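Local atomic coordinates of Lon211 (Mycobacterium tuberculosis, PDB entry 6VBK), a protein that probably recognises and binds protein substrates as the N-terminal domain of an ATP-dependent Lon protease. Residues 84-89 with 99-104; 45-50 with 64-69; 137-142 with 197-202; 143-148 with 205-210; 7-12 with 122-127. One frame throughout, in Å; residues are numbered along the deposited sequence.

Contact 1 of 5, residues 84-89 with 99-104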
# COMPACT_ATOMS: atom_id res chain seq x y z
N VAL B 84 -3.75 -11.91 15.82
CA VAL B 84 -4.57 -11.13 16.74
C VAL B 84 -4.45 -11.77 18.12
O VAL B 84 -4.80 -12.94 18.30
CB VAL B 84 -6.03 -11.06 16.29
CG1 VAL B 84 -6.90 -10.47 17.39
CG2 VAL B 84 -6.15 -10.23 15.02
N ILE B 85 -3.94 -11.00 19.08
CA ILE B 85 -3.84 -11.47 20.46
C ILE B 85 -5.25 -11.55 21.03
O ILE B 85 -5.85 -10.53 21.39
CB ILE B 85 -2.95 -10.55 21.31
CG1 ILE B 85 -1.54 -10.47 20.71
CG2 ILE B 85 -2.88 -11.05 22.75
CD1 ILE B 85 -0.80 -11.78 20.70
N GLU B 86 -5.80 -12.76 21.09
CA GLU B 86 -7.19 -12.93 21.50
C GLU B 86 -7.34 -12.89 23.02
O GLU B 86 -8.30 -12.30 23.53
CB GLU B 86 -7.75 -14.24 20.95
CG GLU B 86 -7.74 -14.35 19.43
CD GLU B 86 -8.88 -13.59 18.78
OE1 GLU B 86 -9.71 -13.00 19.51
OE2 GLU B 86 -8.95 -13.59 17.53
N GLN B 87 -6.41 -13.50 23.74
CA GLN B 87 -6.49 -13.59 25.19
C GLN B 87 -5.11 -13.44 25.80
O GLN B 87 -4.10 -13.76 25.16
CB GLN B 87 -7.12 -14.91 25.65
CG GLN B 87 -8.58 -15.07 25.30
CD GLN B 87 -9.15 -16.39 25.76
OE1 GLN B 87 -8.40 -17.34 26.01
NE2 GLN B 87 -10.47 -16.46 25.89
N GLU B 88 -5.07 -12.95 27.03
CA GLU B 88 -3.84 -12.89 27.82
C GLU B 88 -4.14 -13.34 29.23
O GLU B 88 -5.16 -12.95 29.82
CB GLU B 88 -3.25 -11.48 27.83
CG GLU B 88 -2.75 -10.99 26.48
CD GLU B 88 -1.93 -9.72 26.59
OE1 GLU B 88 -0.87 -9.75 27.25
OE2 GLU B 88 -2.35 -8.69 26.02
N GLY B 89 -3.26 -14.17 29.77
CA GLY B 89 -3.42 -14.70 31.12
C GLY B 89 -2.31 -15.67 31.47
O GLY B 89 -1.14 -15.40 31.21
N VAL B 99 -2.91 -15.98 23.84
CA VAL B 99 -3.56 -16.77 22.79
C VAL B 99 -3.64 -15.91 21.55
O VAL B 99 -4.21 -14.81 21.58
CB VAL B 99 -4.95 -17.26 23.23
CG1 VAL B 99 -5.64 -17.97 22.08
CG2 VAL B 99 -4.83 -18.18 24.43
N VAL B 100 -3.06 -16.40 20.45
CA VAL B 100 -3.00 -15.66 19.20
C VAL B 100 -3.74 -16.44 18.12
O VAL B 100 -3.70 -17.68 18.10
CB VAL B 100 -1.54 -15.36 18.78
CG1 VAL B 100 -0.81 -16.64 18.40
CG2 VAL B 100 -1.51 -14.36 17.63
N ARG B 101 -4.42 -15.71 17.24
CA ARG B 101 -5.13 -16.29 16.11
C ARG B 101 -4.52 -15.78 14.82
O ARG B 101 -4.43 -14.56 14.61
CB ARG B 101 -6.62 -15.93 16.17
CG ARG B 101 -7.42 -16.35 14.94
CD ARG B 101 -8.87 -15.90 15.06
NE ARG B 101 -8.98 -14.45 15.18
CZ ARG B 101 -9.24 -13.63 14.16
NH1 ARG B 101 -9.42 -14.13 12.94
NH2 ARG B 101 -9.32 -12.33 14.35
N GLY B 102 -4.09 -16.70 13.96
CA GLY B 102 -3.58 -16.32 12.65
C GLY B 102 -4.69 -15.88 11.71
O GLY B 102 -5.68 -16.60 11.52
N VAL B 103 -4.52 -14.71 11.10
CA VAL B 103 -5.56 -14.08 10.29
C VAL B 103 -5.25 -14.22 8.79
O VAL B 103 -6.04 -14.81 8.04
CB VAL B 103 -5.75 -12.60 10.68
CG1 VAL B 103 -6.82 -11.93 9.81
CG2 VAL B 103 -6.11 -12.47 12.15
N SER B 104 -4.12 -13.68 8.34
CA SER B 104 -3.83 -13.64 6.92
C SER B 104 -2.32 -13.59 6.69
O SER B 104 -1.54 -13.33 7.61
CB SER B 104 -4.52 -12.45 6.24
OG SER B 104 -4.15 -11.23 6.87
O HOH W 1 -10.33 -11.44 16.80
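V84 pairs with R101 and I85 with V100 in antiparallel register, and a classic beta bulge follows, with E86 and Q87 both facing V99. V99 O takes the E86 N-H at 2.6 Å and the Q87 N-H only weakly. V99 N then bonds to Q87 O at 2.8 Å. The bend at chi2 (-79°) carries the E86 carboxylate over to R101. E86 OE2 and R101 NE form a salt bridge of 2.5 Å. The carboxylate meets the guanidinium at its edge, in the guanidinium plane, but the two planes are 51° apart. Water 1 closes the ring: it donates to E86 OE2 at 2.7 Å and accepts from R101 NH2 at 2.8 Å. V103 CG2 lies over one guanidinium face, offset towards the rim, and meets V84 CG2 at 3.6 Å. On the other side of the sheet, I85 CD1 touches V100 CG2 at 4.1 Å. The two segments belong to the hairpin of strands 79-88 and 96-112. I85 shares a backbone bond with P64, just ahead of strand 65-70. V100 bonds through its backbone to V30 of strand 29-33, so the hairpin has a further strand on each flank.

Contact 2 of 5, residues 45-50 with 64-69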
# COMPACT_ATOMS: atom_id res chain seq x y z
N GLU B 45 3.62 -6.08 23.85
CA GLU B 45 3.45 -4.78 24.49
C GLU B 45 3.57 -3.65 23.48
O GLU B 45 2.87 -2.64 23.59
CB GLU B 45 4.47 -4.61 25.62
CG GLU B 45 4.14 -5.42 26.86
CD GLU B 45 2.74 -5.13 27.38
OE1 GLU B 45 2.35 -3.94 27.41
OE2 GLU B 45 2.03 -6.09 27.74
N ALA B 46 4.46 -3.80 22.49
CA ALA B 46 4.51 -2.83 21.40
C ALA B 46 3.21 -2.84 20.60
O ALA B 46 2.75 -1.80 20.14
CB ALA B 46 5.70 -3.12 20.49
N ALA B 47 2.61 -4.02 20.44
CA ALA B 47 1.33 -4.11 19.75
C ALA B 47 0.22 -3.47 20.57
O ALA B 47 -0.67 -2.81 20.02
CB ALA B 47 1.00 -5.56 19.43
N ARG B 48 0.25 -3.66 21.89
CA ARG B 48 -0.78 -3.07 22.75
C ARG B 48 -0.70 -1.55 22.71
O ARG B 48 -1.72 -0.87 22.56
CB ARG B 48 -0.63 -3.59 24.18
CG ARG B 48 -1.85 -3.32 25.04
CD ARG B 48 -1.54 -3.50 26.52
NE ARG B 48 -0.69 -4.65 26.77
CZ ARG B 48 -1.13 -5.91 26.84
NH1 ARG B 48 -2.42 -6.17 26.68
NH2 ARG B 48 -0.28 -6.90 27.08
N ALA B 49 0.51 -1.01 22.84
CA ALA B 49 0.69 0.44 22.81
C ALA B 49 0.25 1.03 21.48
O ALA B 49 -0.38 2.09 21.44
CB ALA B 49 2.15 0.80 23.10
N ALA B 50 0.59 0.34 20.39
CA ALA B 50 0.21 0.81 19.04
C ALA B 50 -1.31 0.71 18.89
O ALA B 50 -1.86 1.30 17.94
CB ALA B 50 0.92 -0.00 17.98
N PRO B 64 -4.56 -6.49 20.31
CA PRO B 64 -3.22 -6.26 19.76
C PRO B 64 -2.99 -7.08 18.49
O PRO B 64 -3.45 -8.21 18.37
CB PRO B 64 -2.28 -6.71 20.89
CG PRO B 64 -3.12 -6.61 22.13
CD PRO B 64 -4.51 -6.98 21.70
N ARG B 65 -2.27 -6.48 17.54
CA ARG B 65 -1.94 -7.11 16.27
C ARG B 65 -0.44 -7.28 16.17
O ARG B 65 0.31 -6.31 16.31
CB ARG B 65 -2.48 -6.29 15.10
CG ARG B 65 -3.99 -6.25 15.01
CD ARG B 65 -4.47 -5.04 14.22
NE ARG B 65 -3.89 -4.99 12.88
CZ ARG B 65 -4.48 -5.48 11.79
NH1 ARG B 65 -5.66 -6.07 11.88
NH2 ARG B 65 -3.88 -5.39 10.61
N VAL B 66 0.01 -8.51 15.92
CA VAL B 66 1.43 -8.82 15.79
C VAL B 66 1.65 -9.54 14.47
O VAL B 66 0.72 -10.03 13.83
CB VAL B 66 1.95 -9.68 16.96
CG1 VAL B 66 1.80 -8.94 18.28
CG2 VAL B 66 1.23 -11.02 17.01
N LEU B 67 2.92 -9.61 14.06
CA LEU B 67 3.33 -10.34 12.87
C LEU B 67 4.12 -11.56 13.31
O LEU B 67 5.27 -11.44 13.75
CB LEU B 67 4.14 -9.45 11.93
CG LEU B 67 4.43 -10.06 10.56
CD1 LEU B 67 3.14 -10.46 9.86
CD2 LEU B 67 5.23 -9.10 9.70
N LEU B 68 3.50 -12.73 13.20
CA LEU B 68 4.13 -13.99 13.60
C LEU B 68 5.04 -14.45 12.48
O LEU B 68 4.57 -14.92 11.43
CB LEU B 68 3.07 -15.02 13.93
CG LEU B 68 1.99 -14.55 14.91
CD1 LEU B 68 0.77 -15.46 14.83
CD2 LEU B 68 2.52 -14.50 16.33
N VAL B 69 6.35 -14.34 12.68
CA VAL B 69 7.34 -14.62 11.65
C VAL B 69 8.20 -15.79 12.11
O VAL B 69 8.82 -15.73 13.18
CB VAL B 69 8.23 -13.39 11.36
CG1 VAL B 69 9.12 -13.66 10.16
CG2 VAL B 69 7.37 -12.16 11.15
O HOH W 2 -1.45 -3.69 17.64
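R48 sits beside the pyrrolidine ring of P64, its CB 4.4 Å from P64 CG, and turns the edge of its guanidinium to E45. The E45 carboxylate carbon lies in the guanidinium plane, and the grip is side-on, through NE and NH2, one to each carboxylate oxygen. R48 NE reaches E45 OE1 at 3.2 Å on the syn side, 33° out of the carboxylate plane. R48 NH2 meets E45 OE2 at 2.5 Å from above that plane. R48 NH1 has a second acid, E88 on the neighbouring strand.

Across the contact, A47 is the wedge. Its CB rests on P64 CB at 3.8 Å and on V66 CG1 at 3.7 Å, and comes within 3.3 Å of R65 O. V66 sends CG1 to the methyl with chi1 -61°, which sets that branch beside its backbone N. P15 of strand 9-19 also packs on A47. Helix 38-50 is thereby seated on the start of strand 65-70, within the Lon substrate-binding domain.

Water 2 spans the backbones: it donates to A47 O at 2.7 Å and accepts from R65 N at 2.9 Å. No direct hydrogen bond joins the two segments. Small apolar groups and one water therefore make the join, while the charge of R48 is paired with E45 along the helix and with E88 of the adjoining strand.

Contact 3 of 5, residues 137-142 with 197-202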
# COMPACT_ATOMS: atom_id res chain seq x y z
N GLU B 137 -11.28 -29.37 -6.44
CA GLU B 137 -10.91 -30.77 -6.61
C GLU B 137 -9.67 -31.13 -5.81
O GLU B 137 -9.54 -32.27 -5.35
CB GLU B 137 -10.69 -31.08 -8.09
CG GLU B 137 -11.96 -31.15 -8.92
CD GLU B 137 -12.20 -29.90 -9.74
OE1 GLU B 137 -13.28 -29.29 -9.60
OE2 GLU B 137 -11.31 -29.53 -10.53
N LEU B 138 -8.74 -30.18 -5.64
CA LEU B 138 -7.58 -30.43 -4.79
C LEU B 138 -8.00 -30.61 -3.34
O LEU B 138 -7.42 -31.42 -2.61
CB LEU B 138 -6.58 -29.28 -4.92
CG LEU B 138 -6.10 -28.93 -6.33
CD1 LEU B 138 -5.30 -27.64 -6.31
CD2 LEU B 138 -5.28 -30.07 -6.90
N ALA B 139 -9.01 -29.85 -2.90
CA ALA B 139 -9.47 -29.95 -1.52
C ALA B 139 -10.16 -31.28 -1.26
O ALA B 139 -9.95 -31.90 -0.21
CB ALA B 139 -10.41 -28.79 -1.19
N LYS B 140 -10.98 -31.74 -2.21
CA LYS B 140 -11.66 -33.02 -2.05
C LYS B 140 -10.66 -34.17 -1.98
O LYS B 140 -10.82 -35.09 -1.17
CB LYS B 140 -12.65 -33.23 -3.20
CG LYS B 140 -13.58 -34.42 -3.01
CD LYS B 140 -14.49 -34.59 -4.22
CE LYS B 140 -15.63 -35.55 -3.93
NZ LYS B 140 -16.55 -35.67 -5.10
N GLU B 141 -9.63 -34.13 -2.83
CA GLU B 141 -8.60 -35.17 -2.79
C GLU B 141 -7.79 -35.08 -1.51
O GLU B 141 -7.45 -36.11 -0.91
CB GLU B 141 -7.70 -35.05 -4.01
CG GLU B 141 -6.41 -35.85 -3.91
CD GLU B 141 -5.61 -35.85 -5.20
OE1 GLU B 141 -6.20 -35.54 -6.26
OE2 GLU B 141 -4.40 -36.16 -5.16
N TYR B 142 -7.47 -33.86 -1.06
CA TYR B 142 -6.64 -33.71 0.13
C TYR B 142 -7.37 -34.14 1.39
O TYR B 142 -6.73 -34.60 2.34
CB TYR B 142 -6.18 -32.26 0.26
CG TYR B 142 -5.37 -31.99 1.51
CD1 TYR B 142 -4.20 -32.69 1.77
CD2 TYR B 142 -5.79 -31.04 2.44
CE1 TYR B 142 -3.47 -32.46 2.92
CE2 TYR B 142 -5.05 -30.80 3.59
CZ TYR B 142 -3.90 -31.51 3.82
OH TYR B 142 -3.17 -31.27 4.96
N GLU B 197 -1.49 -24.05 -5.51
CA GLU B 197 -0.13 -24.52 -5.27
C GLU B 197 0.00 -25.19 -3.91
O GLU B 197 0.64 -26.24 -3.79
CB GLU B 197 0.85 -23.35 -5.39
CG GLU B 197 1.03 -22.80 -6.79
CD GLU B 197 1.96 -21.61 -6.82
OE1 GLU B 197 1.54 -20.51 -6.39
OE2 GLU B 197 3.12 -21.76 -7.26
N ARG B 198 -0.58 -24.59 -2.87
CA ARG B 198 -0.43 -25.13 -1.52
C ARG B 198 -1.05 -26.52 -1.41
O ARG B 198 -0.41 -27.46 -0.91
CB ARG B 198 -1.07 -24.19 -0.49
CG ARG B 198 -0.34 -22.87 -0.32
CD ARG B 198 -0.56 -22.33 1.08
NE ARG B 198 -1.97 -22.32 1.45
CZ ARG B 198 -2.81 -21.34 1.16
NH1 ARG B 198 -2.39 -20.28 0.49
NH2 ARG B 198 -4.08 -21.42 1.55
N LEU B 199 -2.30 -26.67 -1.86
CA LEU B 199 -2.93 -27.99 -1.85
C LEU B 199 -2.10 -28.98 -2.65
O LEU B 199 -1.82 -30.09 -2.19
CB LEU B 199 -4.35 -27.88 -2.41
CG LEU B 199 -5.39 -27.22 -1.50
CD1 LEU B 199 -6.64 -26.87 -2.28
CD2 LEU B 199 -5.72 -28.14 -0.33
N GLU B 200 -1.69 -28.59 -3.86
CA GLU B 200 -0.81 -29.42 -4.67
C GLU B 200 0.54 -29.67 -3.99
O GLU B 200 1.18 -30.68 -4.27
CB GLU B 200 -0.64 -28.76 -6.04
CG GLU B 200 -1.87 -28.70 -6.92
CD GLU B 200 -1.60 -27.97 -8.22
OE1 GLU B 200 -0.53 -27.35 -8.34
OE2 GLU B 200 -2.47 -27.99 -9.12
N LEU B 201 0.96 -28.78 -3.09
CA LEU B 201 2.16 -29.02 -2.30
C LEU B 201 1.90 -30.00 -1.16
O LEU B 201 2.64 -30.97 -0.98
CB LEU B 201 2.71 -27.70 -1.74
CG LEU B 201 3.58 -26.84 -2.66
CD1 LEU B 201 3.74 -25.44 -2.09
CD2 LEU B 201 4.94 -27.49 -2.87
N VAL B 202 0.84 -29.75 -0.38
CA VAL B 202 0.61 -30.57 0.81
C VAL B 202 0.09 -31.95 0.44
O VAL B 202 0.30 -32.92 1.18
CB VAL B 202 -0.35 -29.84 1.78
CG1 VAL B 202 -1.73 -29.69 1.17
CG2 VAL B 202 -0.42 -30.56 3.12
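Y142 extends its ring towards V202 because CG is anti to the backbone N (chi1 177°). In V202, chi1 of 66° sets CG1 over the ring face and leaves CG2, anti to the backbone N, beside the hydroxyl end. This is helix-on-helix packing in the C-terminal helical part of the Lon N domain. The axes of the short segments 137-142 and 197-202 run in the same general direction, 26° apart and 9.5 Å at closest approach.

L199 fills the middle of the interface. Its CD1 touches L138 CB at 3.6 Å and reaches the backbone of A139. Its CD2 meets Y142 CD2 at 4.0 Å, with the two side chains crossing at about a right angle. L138 also uses its tip: CD1 lies 3.6 Å from E200 CG, over the aliphatic part of that chain. The E200 carboxylate is held by a salt bridge to R134. P168 packs on A139 and L199, and L171 on A139 and Y142; both belong to helix 168-173. The interface is largely buried.

V202 CG1 makes a CH-pi contact over one face of the Y142 ring, 3.9 Å from the ring centroid and close to its normal. V202 CG2 lies 3.4 Å from Y142 OH.

Contact 4 of 5, residues 143-148 with 205-210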
# COMPACT_ATOMS: atom_id res chain seq x y z
N LYS B 143 -8.70 -34.01 1.43
CA LYS B 143 -9.45 -34.43 2.60
C LYS B 143 -9.33 -35.93 2.83
O LYS B 143 -9.21 -36.39 3.97
CB LYS B 143 -10.92 -34.02 2.47
CG LYS B 143 -11.17 -32.54 2.69
CD LYS B 143 -12.64 -32.20 2.54
CE LYS B 143 -12.88 -30.72 2.76
NZ LYS B 143 -14.31 -30.35 2.58
N GLY B 144 -9.36 -36.71 1.74
CA GLY B 144 -9.22 -38.15 1.88
C GLY B 144 -7.86 -38.56 2.43
O GLY B 144 -7.75 -39.55 3.15
N LEU B 145 -6.82 -37.80 2.10
CA LEU B 145 -5.48 -38.12 2.59
C LEU B 145 -5.36 -37.81 4.08
O LEU B 145 -4.88 -38.65 4.86
CB LEU B 145 -4.43 -37.35 1.80
CG LEU B 145 -4.50 -37.46 0.27
CD1 LEU B 145 -3.38 -36.66 -0.38
CD2 LEU B 145 -4.45 -38.92 -0.16
N VAL B 146 -5.78 -36.61 4.49
CA VAL B 146 -5.66 -36.23 5.90
C VAL B 146 -6.62 -37.03 6.76
O VAL B 146 -6.36 -37.26 7.95
CB VAL B 146 -5.87 -34.71 6.05
CG1 VAL B 146 -7.29 -34.32 5.68
CG2 VAL B 146 -5.54 -34.27 7.47
N SER B 147 -7.74 -37.48 6.19
CA SER B 147 -8.68 -38.29 6.97
C SER B 147 -8.07 -39.63 7.35
O SER B 147 -8.25 -40.10 8.48
CB SER B 147 -9.97 -38.51 6.18
OG SER B 147 -10.68 -37.29 6.02
N ALA B 148 -7.33 -40.26 6.43
CA ALA B 148 -6.71 -41.54 6.73
C ALA B 148 -5.68 -41.41 7.85
O ALA B 148 -5.60 -42.28 8.72
CB ALA B 148 -6.06 -42.12 5.47
N TRP B 205 3.19 -34.05 -0.08
CA TRP B 205 3.85 -34.34 1.19
C TRP B 205 3.03 -35.32 2.03
O TRP B 205 3.60 -36.14 2.75
CB TRP B 205 4.09 -33.05 1.97
CG TRP B 205 4.88 -32.03 1.22
CD1 TRP B 205 5.71 -32.25 0.16
CD2 TRP B 205 4.91 -30.62 1.46
NE1 TRP B 205 6.26 -31.06 -0.27
CE2 TRP B 205 5.78 -30.05 0.51
CE3 TRP B 205 4.28 -29.78 2.39
CZ2 TRP B 205 6.04 -28.68 0.46
CZ3 TRP B 205 4.54 -28.42 2.34
CH2 TRP B 205 5.41 -27.88 1.39
N THR B 206 1.70 -35.23 1.96
CA THR B 206 0.86 -36.14 2.73
C THR B 206 0.92 -37.56 2.19
O THR B 206 0.96 -38.52 2.97
CB THR B 206 -0.59 -35.64 2.73
OG1 THR B 206 -0.61 -34.23 3.01
CG2 THR B 206 -1.40 -36.37 3.79
N ARG B 207 0.94 -37.70 0.87
CA ARG B 207 1.03 -39.03 0.27
C ARG B 207 2.36 -39.69 0.60
O ARG B 207 2.41 -40.88 0.92
CB ARG B 207 0.85 -38.93 -1.25
CG ARG B 207 0.56 -40.25 -1.94
CD ARG B 207 -0.89 -40.32 -2.38
NE ARG B 207 -1.30 -39.11 -3.09
CZ ARG B 207 -2.49 -38.93 -3.65
NH1 ARG B 207 -3.40 -39.89 -3.59
NH2 ARG B 207 -2.77 -37.80 -4.27
N ASP B 208 3.45 -38.93 0.53
CA ASP B 208 4.77 -39.49 0.81
C ASP B 208 5.01 -39.74 2.29
O ASP B 208 6.05 -40.29 2.65
CB ASP B 208 5.86 -38.57 0.25
CG ASP B 208 5.83 -38.49 -1.26
OD1 ASP B 208 5.07 -39.26 -1.88
OD2 ASP B 208 6.57 -37.66 -1.83
N HIS B 209 4.09 -39.33 3.16
CA HIS B 209 4.12 -39.72 4.56
C HIS B 209 3.18 -40.87 4.87
O HIS B 209 3.43 -41.64 5.80
CB HIS B 209 3.79 -38.54 5.46
CG HIS B 209 3.94 -38.83 6.92
ND1 HIS B 209 2.96 -39.44 7.67
CD2 HIS B 209 4.98 -38.61 7.77
CE1 HIS B 209 3.38 -39.57 8.92
NE2 HIS B 209 4.60 -39.08 9.00
N LEU B 210 2.10 -41.01 4.10
CA LEU B 210 1.18 -42.13 4.26
C LEU B 210 1.83 -43.44 3.84
O LEU B 210 1.19 -44.49 3.82
CB LEU B 210 -0.10 -41.89 3.44
CG LEU B 210 -1.28 -41.26 4.18
CD1 LEU B 210 -2.33 -40.76 3.20
CD2 LEU B 210 -1.89 -42.27 5.14
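T206, whose CG2 packs on L145 CB at 3.8 Å, gives its backbone O to two N-H groups. H209 N reaches T206 O at 3.2 Å and L210 N reaches it at 3.0 Å, both from the same face of the carbonyl plane. These bonds wind the last residues into a further helix-like turn, and L210 points towards helix 133-153. In that helix, K143 O is likewise gripped twice, by S147 N and by S147 OG at 2.7 Å, from opposite faces of its plane.

The contact continues the side-by-side packing of helices 133-153 and 195-207, here near the end of the modelled chain. L145 is central to it. Its CD2 lies over one face of the R207 guanidinium, 3.7 Å from NH1 and offset towards the rim. The R207 chain bends at chi2 (107°) and chi3 to bring the flat group there. A salt bridge from R207 NH2 to E141, one helical turn before L145, also fixes the guanidinium. T206 OG1 bonds to V202 O in its own helix.

The two branches of L210 part at the tip. L210 CD1 touches L145 O at 3.7 Å. L210 CD2 meets A148 CB at 4.2 Å.

Contact 5 of 5, residues 7-12 with 122-127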
# COMPACT_ATOMS: atom_id res chain seq x y z
N SER B 7 -3.23 -1.24 -9.54
CA SER B 7 -3.78 -1.74 -8.29
C SER B 7 -2.76 -1.55 -7.18
O SER B 7 -1.62 -2.01 -7.29
CB SER B 7 -4.17 -3.21 -8.43
OG SER B 7 -4.71 -3.71 -7.22
N MET B 8 -3.16 -0.86 -6.12
CA MET B 8 -2.28 -0.56 -5.00
C MET B 8 -2.83 -1.23 -3.75
O MET B 8 -3.98 -0.99 -3.36
CB MET B 8 -2.16 0.95 -4.78
CG MET B 8 -1.30 1.35 -3.59
SD MET B 8 0.46 1.42 -3.98
CE MET B 8 0.50 2.81 -5.11
N SER B 9 -2.01 -2.07 -3.13
CA SER B 9 -2.39 -2.72 -1.88
C SER B 9 -1.90 -1.90 -0.69
O SER B 9 -0.93 -1.14 -0.79
CB SER B 9 -1.82 -4.14 -1.82
OG SER B 9 -2.36 -4.95 -2.85
N GLU B 10 -2.58 -2.07 0.43
CA GLU B 10 -2.25 -1.32 1.64
C GLU B 10 -1.04 -1.93 2.33
O GLU B 10 -0.86 -3.15 2.35
CB GLU B 10 -3.45 -1.30 2.59
CG GLU B 10 -3.72 0.05 3.23
CD GLU B 10 -5.05 0.09 3.94
OE1 GLU B 10 -5.85 -0.85 3.77
OE2 GLU B 10 -5.31 1.07 4.67
N THR B 11 -0.19 -1.07 2.89
CA THR B 11 1.01 -1.50 3.60
C THR B 11 0.78 -1.36 5.10
O THR B 11 0.50 -0.26 5.60
CB THR B 11 2.23 -0.68 3.17
OG1 THR B 11 2.66 -1.10 1.87
CG2 THR B 11 3.37 -0.86 4.16
N LEU B 12 0.90 -2.47 5.82
CA LEU B 12 0.73 -2.49 7.26
C LEU B 12 2.08 -2.34 7.96
O LEU B 12 3.14 -2.67 7.42
CB LEU B 12 0.06 -3.78 7.72
CG LEU B 12 -1.45 -3.91 7.59
CD1 LEU B 12 -1.89 -5.30 8.01
CD2 LEU B 12 -2.15 -2.86 8.43
N GLU B 122 7.39 -3.18 7.73
CA GLU B 122 6.24 -2.92 6.87
C GLU B 122 5.85 -4.19 6.14
O GLU B 122 6.70 -5.01 5.77
CB GLU B 122 6.55 -1.81 5.86
CG GLU B 122 6.72 -0.44 6.50
CD GLU B 122 6.99 0.65 5.47
OE1 GLU B 122 7.16 0.31 4.28
OE2 GLU B 122 7.03 1.84 5.86
N GLY B 123 4.55 -4.36 5.93
CA GLY B 123 4.05 -5.56 5.29
C GLY B 123 2.78 -5.30 4.51
O GLY B 123 2.09 -4.29 4.71
N THR B 124 2.46 -6.24 3.62
CA THR B 124 1.30 -6.13 2.74
C THR B 124 0.44 -7.38 2.90
O THR B 124 0.93 -8.50 2.74
CB THR B 124 1.74 -5.98 1.28
OG1 THR B 124 2.50 -4.77 1.14
CG2 THR B 124 0.52 -5.92 0.37
N VAL B 125 -0.84 -7.17 3.22
CA VAL B 125 -1.77 -8.29 3.29
C VAL B 125 -1.90 -8.91 1.91
O VAL B 125 -2.14 -8.22 0.91
CB VAL B 125 -3.13 -7.83 3.82
CG1 VAL B 125 -4.08 -9.02 3.95
CG2 VAL B 125 -2.97 -7.14 5.16
N LEU B 126 -1.73 -10.23 1.84
CA LEU B 126 -1.77 -10.95 0.57
C LEU B 126 -3.18 -11.47 0.33
O LEU B 126 -3.81 -12.04 1.23
CB LEU B 126 -0.75 -12.09 0.58
CG LEU B 126 0.66 -11.57 0.84
CD1 LEU B 126 1.66 -12.69 1.07
CD2 LEU B 126 1.11 -10.68 -0.31
N GLU B 127 -3.68 -11.26 -0.89
CA GLU B 127 -5.07 -11.56 -1.21
C GLU B 127 -5.38 -13.04 -1.00
O GLU B 127 -4.51 -13.91 -1.14
CB GLU B 127 -5.38 -11.19 -2.66
CG GLU B 127 -5.69 -9.72 -2.89
CD GLU B 127 -6.41 -9.49 -4.21
OE1 GLU B 127 -7.65 -9.29 -4.18
OE2 GLU B 127 -5.75 -9.52 -5.27
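T11 reaches across to E122, G123 and T124 from its CB outward. T11 CB lies 3.9 Å from G123 O. At the branch, OG1 faces T124 OG1 at 3.7 Å, and it also makes a weak hydrogen bond to E88 O of the second subunit. CG2 is anti to the backbone N (chi1 -75°, measured to OG1), which places it 3.7 Å from both G123 O and E122 CB. The T11 and E122 side chains cross at a slant, and the methyl lies alongside the extended glutamate chain, near CD and OE1 as well.

The strands run antiparallel, with the axes of 9-12 and 122-125 at 141°. L12 and G123 form the hydrogen-bonded pair. G123 N donates to L12 O at 2.7 Å. The return bond from L12 N to G123 O is modelled at 2.4 Å, so short that its exact length is doubtful. G123 O also receives a CA-H...O contact from T11. Beyond the pair, L12 CD1 meets V125 CG2 at 3.6 Å, and S9 CB meets T124 CG2 at 3.7 Å.

This pairing joins the first strand of the chain, 9-19, to strand 120-125, which also pairs with strand 96-112. S9 pairs in an antiparallel ladder with a strand of the second subunit, so the sheet runs on across the interface. M8 and E10 pack on that subunit too. The chemistry is mixed: backbone bonds hold one end at L12 and G123, while from S9 to T11 the strand meets its partner mostly through carbon-carbon and C-H...O contacts and turns towards the other subunit.

Overall arrangement
Contacts 1, 2 and 5 lie on the beta sheet, while contacts 3 and 4 lie in the helical part. Contacts 1 and 2 have centres 10 Å apart and are joined by the salt bridge between E88 OE2 and R48 NH1, 2.6 Å. Contact 5 touches contact 2 where L12 CD1 meets R65 NH2 at 3.3 Å, and contact 1 where V125 CG1 meets S104 OG at 3.7 Å. Contacts 3 and 4 share helices 133-153 and 195-207, and E141 OE2 binds R207 NH2 at 2.5 Å between them. The two groups do not touch: contacts 3 and 5, with nearest atoms about 7 Å apart, come closest.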